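Local coordinates for YghZ aldo-keto reductase (Escherichia coli, PDB 3N6Q), which probably catalyses the NADPH-dependent reduction of aldehydes or ketones to alcohols, as a TIM-barrel member of the aldo-keto reductase family, at residues Y170-Q176 against S206-L212; Y196-R201 against S287-K291; Q279-Q283 against E310-A314. All coordinates share one frame; numbering follows the deposited sequence. Where two conformers were deposited one is given.

Contact 1 of 3, residues Y170-Q176 against S206-L212; sequences YSPERTQ and SGLLDTL
Thr175 and Thr211 turn matching methyls toward each other: in each, CG2 lies anti to the backbone N (chi1 -59° and -58°), and the two methyls meet at 4.0 Å between Thr175 CG2 and Thr211 CG2. The same torsion of Thr175 leaves OG1 beside its own N, where it donates to Ser171 O, 2.8 Å away from Thr175 OG1 and above that carbonyl's plane. Ser171 O thus takes two donors, since Thr175 N also bonds to it. Leu208 has CG anti to its N (chi1 -167°), which swings CD1 across Thr175 at about a right angle, 3.6 Å from Leu208 CD1 to Thr175 OG1. Pro172 is the wedge at the helix starts: its CG lies 3.5 Å from Leu208 N, while its CB rests against Thr211 OG1. Ser171 OG caps helix 172-176 by accepting from Arg174 N; ahead of the other helix, whose N-cap is Gly207, Ser206 OG closes an ST turn by accepting from Leu208 N and also bonds to Trp202 O. One turn further along, Thr175 CG2 meets Leu212 CD2. A water bridges the helices, donating to Gln176 OE1 at 2.8 Å and lying 3.2 Å from Thr211 OG1; Gln176 OE1 is also held by Asn215 and NE2 by Glu180. The axes of 172-176 and 208-212 run nearly parallel, 9.3 Å apart, as neighbouring outer helices of the barrel do. No direct hydrogen bond crosses the contact, so methyls, a proline ring and one water join the two helices, while the hydroxyls largely serve their own backbones.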
loop_
_atom_site.group_PDB
_atom_site.type_symbol
_atom_site.label_atom_id
_atom_site.label_comp_id
_atom_site.label_asym_id
_atom_site.label_seq_id
_atom_site.Cartn_x
_atom_site.Cartn_y
_atom_site.Cartn_z
ATOM N N TYR B 170 24.384 4.505 15.560
ATOM C CA TYR B 170 24.574 3.073 15.339
ATOM C C TYR B 170 26.050 2.883 15.065
ATOM O O TYR B 170 26.619 3.631 14.291
ATOM C CB TYR B 170 23.786 2.615 14.121
ATOM C CG TYR B 170 22.328 2.314 14.463
ATOM C CD1 TYR B 170 21.494 3.330 14.959
ATOM C CD2 TYR B 170 21.787 1.084 14.142
ATOM C CE1 TYR B 170 20.116 3.063 15.267
ATOM C CE2 TYR B 170 20.435 0.819 14.372
ATOM C CZ TYR B 170 19.614 1.815 14.905
ATOM O OH TYR B 170 18.292 1.468 15.117
ATOM N N SER B 171 26.649 1.873 15.689
ATOM C CA SER B 171 28.016 1.451 15.286
ATOM C C SER B 171 28.160 1.142 13.786
ATOM O O SER B 171 27.182 0.881 13.067
ATOM C CB SER B 171 28.421 0.222 16.106
ATOM O OG SER B 171 27.607 -0.889 15.692
ATOM N N PRO B 172 29.425 1.076 13.293
ATOM C CA PRO B 172 29.634 0.595 11.932
ATOM C C PRO B 172 28.938 -0.731 11.604
ATOM O O PRO B 172 28.317 -0.860 10.535
ATOM C CB PRO B 172 31.188 0.493 11.802
ATOM C CG PRO B 172 31.739 1.378 12.884
ATOM C CD PRO B 172 30.687 1.414 14.011
ATOM N N GLU B 173 29.102 -1.737 12.462
ATOM C CA GLU B 173 28.578 -3.073 12.183
ATOM C C GLU B 173 27.034 -3.007 12.140
ATOM O O GLU B 173 26.417 -3.582 11.244
ATOM C CB GLU B 173 29.018 -4.008 13.318
ATOM C CG GLU B 173 30.570 -4.188 13.435
ATOM C CD GLU B 173 31.375 -2.937 13.951
ATOM O OE1 GLU B 173 30.858 -2.073 14.746
ATOM O OE2 GLU B 173 32.581 -2.872 13.567
ATOM N N ARG B 174 26.432 -2.336 13.131
ATOM C CA ARG B 174 24.950 -2.163 13.131
ATOM C C ARG B 174 24.441 -1.330 11.919
ATOM O O ARG B 174 23.426 -1.672 11.287
ATOM C CB ARG B 174 24.467 -1.590 14.437
ATOM C CG ARG B 174 24.547 -2.608 15.581
ATOM C CD ARG B 174 24.119 -2.007 16.920
ATOM N NE ARG B 174 24.107 -3.012 17.998
ATOM C CZ ARG B 174 23.067 -3.813 18.299
ATOM N NH1 ARG B 174 22.004 -3.893 17.492
ATOM N NH2 ARG B 174 23.148 -4.629 19.360
ATOM N N THR B 175 25.176 -0.266 11.568
ATOM C CA THR B 175 24.895 0.491 10.345
ATOM C C THR B 175 24.906 -0.381 9.121
ATOM O O THR B 175 23.986 -0.381 8.282
ATOM C CB THR B 175 25.892 1.665 10.181
ATOM O OG1 THR B 175 25.772 2.518 11.325
ATOM C CG2 THR B 175 25.607 2.447 8.903
ATOM N N GLN B 176 25.947 -1.204 9.009
ATOM C CA GLN B 176 25.991 -2.089 7.873
ATOM C C GLN B 176 24.802 -3.082 7.825
ATOM O O GLN B 176 24.244 -3.333 6.742
ATOM C CB GLN B 176 27.341 -2.841 7.840
ATOM C CG GLN B 176 27.413 -3.910 6.743
ATOM C CD GLN B 176 27.645 -3.280 5.416
ATOM O OE1 GLN B 176 28.404 -2.315 5.311
ATOM N NE2 GLN B 176 27.060 -3.857 4.361
ATOM N N SER B 206 36.312 4.561 14.705
ATOM C CA SER B 206 35.571 3.312 14.683
ATOM C C SER B 206 35.536 2.613 13.355
ATOM O O SER B 206 35.191 1.429 13.293
ATOM C CB SER B 206 34.107 3.527 15.090
ATOM O OG SER B 206 33.492 4.392 14.133
ATOM N N GLY B 207 35.713 3.351 12.287
ATOM C CA GLY B 207 35.395 2.795 10.991
ATOM C C GLY B 207 34.055 3.254 10.434
ATOM O O GLY B 207 33.683 2.873 9.308
ATOM N N LEU B 208 33.270 3.998 11.224
ATOM C CA LEU B 208 31.976 4.515 10.659
ATOM C C LEU B 208 32.078 5.259 9.314
ATOM O O LEU B 208 31.331 4.987 8.330
ATOM C CB LEU B 208 31.198 5.376 11.674
ATOM C CG LEU B 208 29.762 5.601 11.160
ATOM C CD1 LEU B 208 28.920 4.278 11.047
ATOM C CD2 LEU B 208 29.052 6.623 12.029
ATOM N N LEU B 209 33.041 6.155 9.213
ATOM C CA LEU B 209 33.144 6.899 7.970
ATOM C C LEU B 209 33.448 5.966 6.754
ATOM O O LEU B 209 32.914 6.193 5.690
ATOM C CB LEU B 209 34.110 8.113 8.082
ATOM C CG LEU B 209 33.577 9.384 8.826
ATOM C CD1 LEU B 209 34.380 10.629 8.506
ATOM C CD2 LEU B 209 32.103 9.699 8.509
ATOM N N ASP B 210 34.132 4.849 6.973
ATOM C CA ASP B 210 34.379 3.854 5.893
ATOM C C ASP B 210 32.994 3.240 5.535
ATOM O O ASP B 210 32.669 3.075 4.374
ATOM C CB ASP B 210 35.288 2.662 6.373
ATOM C CG ASP B 210 36.735 3.077 6.765
ATOM O OD1 ASP B 210 37.262 3.907 6.027
ATOM O OD2 ASP B 210 37.328 2.560 7.807
ATOM N N THR B 211 32.255 2.780 6.550
ATOM C CA THR B 211 30.931 2.133 6.345
ATOM C C THR B 211 29.997 3.082 5.545
ATOM O O THR B 211 29.357 2.666 4.560
ATOM C CB THR B 211 30.320 1.728 7.695
ATOM O OG1 THR B 211 31.235 0.851 8.368
ATOM C CG2 THR B 211 29.000 0.939 7.495
ATOM N N LEU B 212 29.963 4.355 5.915
ATOM C CA LEU B 212 29.027 5.312 5.266
ATOM C C LEU B 212 29.422 5.506 3.801
ATOM O O LEU B 212 28.604 5.386 2.872
ATOM C CB LEU B 212 28.983 6.669 6.015
ATOM C CG LEU B 212 28.542 6.587 7.495
ATOM C CD1 LEU B 212 28.362 8.007 8.032
ATOM C CD2 LEU B 212 27.167 5.758 7.609
HETATM O O HOH W 1 30.713 -1.956 6.937
#

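Contact 2 of 3, residues Y196-R201 against S287-K291; sequences YNLLNR and SWLLK
Leu198 CD2 sits squarely over the five-membered ring of Trp288, 3.3 Å from CD2 to the centroid and 9° off the ring normal, a close CH-pi contact at the tight heart of this junction. A second one lies beside it: Leu289 CD2 covers one face of the Tyr196 ring, 3.7 Å from CD2 to the centroid. Trp288 CG stands anti to its backbone N (chi1 -174°), which carries the indole from the helix end up against the turn 197-200. That type I turn is shaped by Asn197, whose OD1 accepts from Leu199 N in an Asx turn. Phe320 meets the indole edge-to-face, and Leu325 of helix 322-334 packs on it.

The other side of the contact is polar and less enclosed. Here Trp288 CZ2 lies over one face of the Arg201 guanidinium, 3.4 Å from Arg201 CZ, the planes inclined by 49° and so not in a parallel stack. Arg201 NE donates to Leu198 O at 3.0 Å, and NH2 forms a salt bridge with Asp329. Over the indole face opposite Leu198 lies Lys291 NZ, which donates to Trp288 O. The chemistry implies a tryptophan clamped between a leucine methyl and a lysine ammonium, both nearby cations tied to oxygen acceptors, and loop and helix end joined by CH-pi and apolar contacts and by the guanidinium against the indole, with no direct hydrogen bond.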
loop_
_atom_site.group_PDB
_atom_site.type_symbol
_atom_site.label_atom_id
_atom_site.label_comp_id
_atom_site.label_asym_id
_atom_site.label_seq_id
_atom_site.Cartn_x
_atom_site.Cartn_y
_atom_site.Cartn_z
ATOM N N TYR B 196 29.727 14.162 16.437
ATOM C CA TYR B 196 31.021 14.250 15.699
ATOM C C TYR B 196 31.500 15.689 15.744
ATOM O O TYR B 196 30.757 16.606 15.413
ATOM C CB TYR B 196 30.777 13.838 14.239
ATOM C CG TYR B 196 32.059 13.712 13.431
ATOM C CD1 TYR B 196 33.293 13.563 14.067
ATOM C CD2 TYR B 196 32.026 13.845 12.052
ATOM C CE1 TYR B 196 34.480 13.380 13.299
ATOM C CE2 TYR B 196 33.206 13.748 11.294
ATOM C CZ TYR B 196 34.401 13.483 11.920
ATOM O OH TYR B 196 35.564 13.355 11.146
ATOM N N ASN B 197 32.698 15.914 16.288
ATOM C CA ASN B 197 33.252 17.253 16.318
ATOM C C ASN B 197 34.765 17.130 16.542
ATOM O O ASN B 197 35.326 16.018 16.635
ATOM C CB ASN B 197 32.610 18.097 17.459
ATOM C CG ASN B 197 32.651 17.400 18.837
ATOM O OD1 ASN B 197 33.713 17.191 19.412
ATOM N ND2 ASN B 197 31.466 17.104 19.396
ATOM N N LEU B 198 35.402 18.269 16.761
ATOM C CA LEU B 198 36.853 18.250 16.859
ATOM C C LEU B 198 37.337 17.406 18.032
ATOM O O LEU B 198 38.397 16.792 17.947
ATOM C CB LEU B 198 37.377 19.681 17.012
ATOM C CG LEU B 198 37.912 20.376 15.775
ATOM C CD1 LEU B 198 38.360 21.754 16.258
ATOM C CD2 LEU B 198 39.120 19.644 15.217
ATOM N N LEU B 199 36.540 17.337 19.097
ATOM C CA LEU B 199 36.932 16.692 20.336
ATOM C C LEU B 199 36.407 15.274 20.412
ATOM O O LEU B 199 36.689 14.575 21.363
ATOM C CB LEU B 199 36.397 17.467 21.555
ATOM C CG LEU B 199 36.774 18.950 21.461
ATOM C CD1 LEU B 199 36.377 19.593 22.761
ATOM C CD2 LEU B 199 38.286 19.071 21.231
ATOM N N ASN B 200 35.584 14.877 19.444
ATOM C CA ASN B 200 34.935 13.566 19.531
ATOM C C ASN B 200 34.980 12.851 18.196
ATOM O O ASN B 200 34.153 13.113 17.297
ATOM C CB ASN B 200 33.498 13.663 20.071
ATOM C CG ASN B 200 32.851 12.289 20.189
ATOM O OD1 ASN B 200 33.466 11.275 19.844
ATOM N ND2 ASN B 200 31.618 12.256 20.601
ATOM N N ARG B 201 36.016 12.035 18.013
ATOM C CA ARG B 201 36.251 11.429 16.710
ATOM C C ARG B 201 36.002 9.945 16.661
ATOM O O ARG B 201 36.525 9.280 15.799
ATOM C CB ARG B 201 37.646 11.750 16.158
ATOM C CG ARG B 201 37.868 13.253 16.247
ATOM C CD ARG B 201 38.853 13.695 15.293
ATOM N NE ARG B 201 39.383 14.933 15.775
ATOM C CZ ARG B 201 40.553 15.391 15.391
ATOM N NH1 ARG B 201 41.255 14.664 14.506
ATOM N NH2 ARG B 201 40.983 16.562 15.872
ATOM N N SER B 287 34.193 24.550 10.159
ATOM C CA SER B 287 34.955 24.410 8.906
ATOM C C SER B 287 35.705 23.086 8.915
ATOM O O SER B 287 35.806 22.411 7.917
ATOM C CB SER B 287 35.964 25.576 8.801
ATOM O OG SER B 287 35.265 26.804 8.578
ATOM N N TRP B 288 36.228 22.730 10.075
ATOM C CA TRP B 288 36.965 21.481 10.214
ATOM C C TRP B 288 36.153 20.256 9.870
ATOM O O TRP B 288 36.606 19.366 9.183
ATOM C CB TRP B 288 37.564 21.381 11.610
ATOM C CG TRP B 288 38.463 20.180 11.780
ATOM C CD1 TRP B 288 39.859 20.143 11.680
ATOM C CD2 TRP B 288 38.047 18.861 12.173
ATOM N NE1 TRP B 288 40.305 18.832 11.949
ATOM C CE2 TRP B 288 39.212 18.035 12.219
ATOM C CE3 TRP B 288 36.793 18.281 12.444
ATOM C CZ2 TRP B 288 39.153 16.689 12.596
ATOM C CZ3 TRP B 288 36.732 16.935 12.776
ATOM C CH2 TRP B 288 37.910 16.140 12.840
ATOM N N LEU B 289 34.902 20.212 10.337
ATOM C CA LEU B 289 34.025 19.117 9.927
ATOM C C LEU B 289 33.772 19.124 8.436
ATOM O O LEU B 289 33.693 18.061 7.815
ATOM C CB LEU B 289 32.682 19.222 10.725
ATOM C CG LEU B 289 32.846 18.827 12.204
ATOM C CD1 LEU B 289 31.617 19.327 13.059
ATOM C CD2 LEU B 289 32.915 17.253 12.301
ATOM N N LEU B 290 33.590 20.307 7.867
ATOM C CA LEU B 290 33.162 20.476 6.477
ATOM C C LEU B 290 34.385 20.575 5.480
ATOM O O LEU B 290 34.212 20.951 4.306
ATOM C CB LEU B 290 32.406 21.780 6.340
ATOM C CG LEU B 290 30.985 21.710 6.968
ATOM C CD1 LEU B 290 30.320 23.060 6.936
ATOM C CD2 LEU B 290 30.114 20.602 6.274
ATOM N N LYS B 291 35.572 20.234 5.971
ATOM C CA LYS B 291 36.828 20.486 5.222
ATOM C C LYS B 291 36.976 19.558 4.036
ATOM O O LYS B 291 37.820 19.788 3.136
ATOM C CB LYS B 291 38.039 20.275 6.138
ATOM C CG LYS B 291 38.260 18.809 6.595
ATOM C CD LYS B 291 39.372 18.770 7.733
ATOM C CE LYS B 291 39.567 17.399 8.381
ATOM N NZ LYS B 291 38.320 16.924 9.137
#

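Contact 3 of 3, residues Q279-Q283 against E310-A314; sequences QSMAQ and ENVQA
Two direct hydrogen bonds join 279-283 to 310-314, and Glu310 accepts both. Ser280 OG donates to the carboxylate, 2.6 Å from Glu310 OE2, meeting that oxygen on its syn side and 28° out of the carboxylate plane. Gln283 NE2 donates to the backbone, 2.8 Å from Glu310 O, in an almost straight bond of 178° that lies in the amide plane. Glu310 O also accepts from Gln313 N, and the two donors approach from opposite faces of the carbonyl plane.

Bonds within each segment hold these groups in place. Ser280 and Gln283 form a capping box: Gln283 N donates to Ser280 OG, and Ser280 N to Gln283 OE1 at 2.9 Å. Both ends of the glutamine amide are therefore engaged, which fixes its rotation. On the opposing helix Asn311 ND2 donates to Glu310 OE1 at 3.0 Å, from above the carboxylate plane. Glu310 folds back through its bent chi2 of -90° to bring its carboxylate to the serine, and these donors probably help to stabilise its negative charge.

One water bridges the segments, accepting from Gln279 NE2 and donating to Gln313 O, 2.6 Å from the water oxygen; Gln279 OE1 accepts from Arg277 NE. Nonpolar contact is slight: Ala314 CB lies 4.2 Å from Gln283 CB, and Ala282 CB rests near Asn311 ND2.

The contact lies between the start of helix 281-289 and the later part of helix 305-312, on either side of strand 297-300 in sequence. Leu286 packs on Asn311 and Ala314, and Ser287 OG sits within hydrogen-bonding distance of Gln279 NE2, Gln283 O and Ala314 O.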
loop_
_atom_site.group_PDB
_atom_site.type_symbol
_atom_site.label_atom_id
_atom_site.label_comp_id
_atom_site.label_asym_id
_atom_site.label_seq_id
_atom_site.Cartn_x
_atom_site.Cartn_y
_atom_site.Cartn_z
ATOM N N GLN B 279 38.919 33.469 11.856
ATOM C CA GLN B 279 37.677 32.746 12.267
ATOM C C GLN B 279 37.497 32.858 13.746
ATOM O O GLN B 279 38.486 32.944 14.501
ATOM C CB GLN B 279 37.770 31.255 11.925
ATOM C CG GLN B 279 37.906 30.977 10.414
ATOM C CD GLN B 279 37.621 29.526 10.054
ATOM O OE1 GLN B 279 38.410 28.606 10.346
ATOM N NE2 GLN B 279 36.512 29.321 9.370
ATOM N N SER B 280 36.228 32.776 14.200
ATOM C CA SER B 280 35.974 32.487 15.598
ATOM C C SER B 280 36.285 31.020 15.839
ATOM O O SER B 280 36.323 30.213 14.926
ATOM C CB SER B 280 34.486 32.705 15.967
ATOM O OG SER B 280 33.673 31.858 15.162
ATOM N N MET B 281 36.361 30.653 17.096
ATOM C CA MET B 281 36.516 29.249 17.426
ATOM C C MET B 281 35.391 28.379 16.852
ATOM O O MET B 281 35.658 27.314 16.284
ATOM C CB MET B 281 36.664 29.051 18.933
ATOM C CG MET B 281 36.823 27.596 19.314
ATOM S SD MET B 281 38.392 26.906 18.746
ATOM C CE MET B 281 37.877 25.406 17.909
ATOM N N ALA B 282 34.146 28.841 16.951
ATOM C CA ALA B 282 32.990 28.059 16.420
ATOM C C ALA B 282 33.102 27.888 14.898
ATOM O O ALA B 282 32.868 26.805 14.365
ATOM C CB ALA B 282 31.659 28.780 16.786
ATOM N N GLN B 283 33.483 28.956 14.192
ATOM C CA GLN B 283 33.598 28.857 12.751
ATOM C C GLN B 283 34.694 27.848 12.411
ATOM O O GLN B 283 34.483 27.010 11.530
ATOM C CB GLN B 283 33.934 30.209 12.101
ATOM C CG GLN B 283 32.717 31.172 12.112
ATOM C CD GLN B 283 33.102 32.606 11.882
ATOM O OE1 GLN B 283 34.282 32.978 12.018
ATOM N NE2 GLN B 283 32.103 33.444 11.569
ATOM N N GLU B 310 26.576 34.130 12.087
ATOM C CA GLU B 310 27.993 33.971 12.377
ATOM C C GLU B 310 28.448 32.591 11.922
ATOM O O GLU B 310 29.498 32.418 11.270
ATOM C CB GLU B 310 28.217 34.130 13.877
ATOM C CG GLU B 310 29.670 34.392 14.311
ATOM C CD GLU B 310 30.486 33.105 14.606
ATOM O OE1 GLU B 310 30.171 32.017 14.050
ATOM O OE2 GLU B 310 31.459 33.194 15.396
ATOM N N ASN B 311 27.632 31.583 12.198
ATOM C CA ASN B 311 28.093 30.172 11.891
ATOM C C ASN B 311 28.230 29.858 10.382
ATOM O O ASN B 311 29.153 29.148 9.928
ATOM C CB ASN B 311 27.134 29.183 12.552
ATOM C CG ASN B 311 27.347 29.045 14.059
ATOM O OD1 ASN B 311 26.513 28.433 14.727
ATOM N ND2 ASN B 311 28.372 29.689 14.615
ATOM N N VAL B 312 27.345 30.413 9.575
ATOM C CA VAL B 312 27.320 30.071 8.157
ATOM C C VAL B 312 28.562 30.632 7.471
ATOM O O VAL B 312 28.920 30.176 6.383
ATOM C CB VAL B 312 26.087 30.583 7.389
ATOM C CG1 VAL B 312 24.771 29.819 7.827
ATOM C CG2 VAL B 312 25.946 32.109 7.496
ATOM N N GLN B 313 29.178 31.628 8.090
ATOM C CA GLN B 313 30.443 32.196 7.560
ATOM C C GLN B 313 31.626 31.259 7.678
ATOM O O GLN B 313 32.688 31.487 7.051
ATOM C CB GLN B 313 30.771 33.532 8.236
ATOM C CG GLN B 313 29.781 34.627 7.822
ATOM C CD GLN B 313 30.182 35.947 8.426
ATOM O OE1 GLN B 313 31.288 36.443 8.166
ATOM N NE2 GLN B 313 29.362 36.459 9.344
ATOM N N ALA B 314 31.426 30.148 8.380
ATOM C CA ALA B 314 32.447 29.055 8.322
ATOM C C ALA B 314 32.701 28.637 6.862
ATOM O O ALA B 314 33.831 28.204 6.493
ATOM C CB ALA B 314 32.015 27.852 9.173
HETATM O O HOH W 2 34.939 31.649 8.368
#

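All three contacts belong to one TIM-barrel domain. Contacts 2 and 3 share helix 281-289, contact 3 at its start; their centres are about 13 Å apart, and Ser287 OG of contact 2 lies 2.9 Å from Gln279 NE2 of contact 3. Contact 1 joins helices 172-183 and 208-214, its centre about 17 Å from that of contact 2, which it touches through Leu209 and Tyr196, and about 29 Å from that of contact 3. Along the chain, contact 1 crosses contact 2, contact 2 crosses contact 3, and contact 1 closes before contact 3 opens. Contact 2, where the loop after strand 191-193 meets the end of helix 281-289, lies between the other two and touches both.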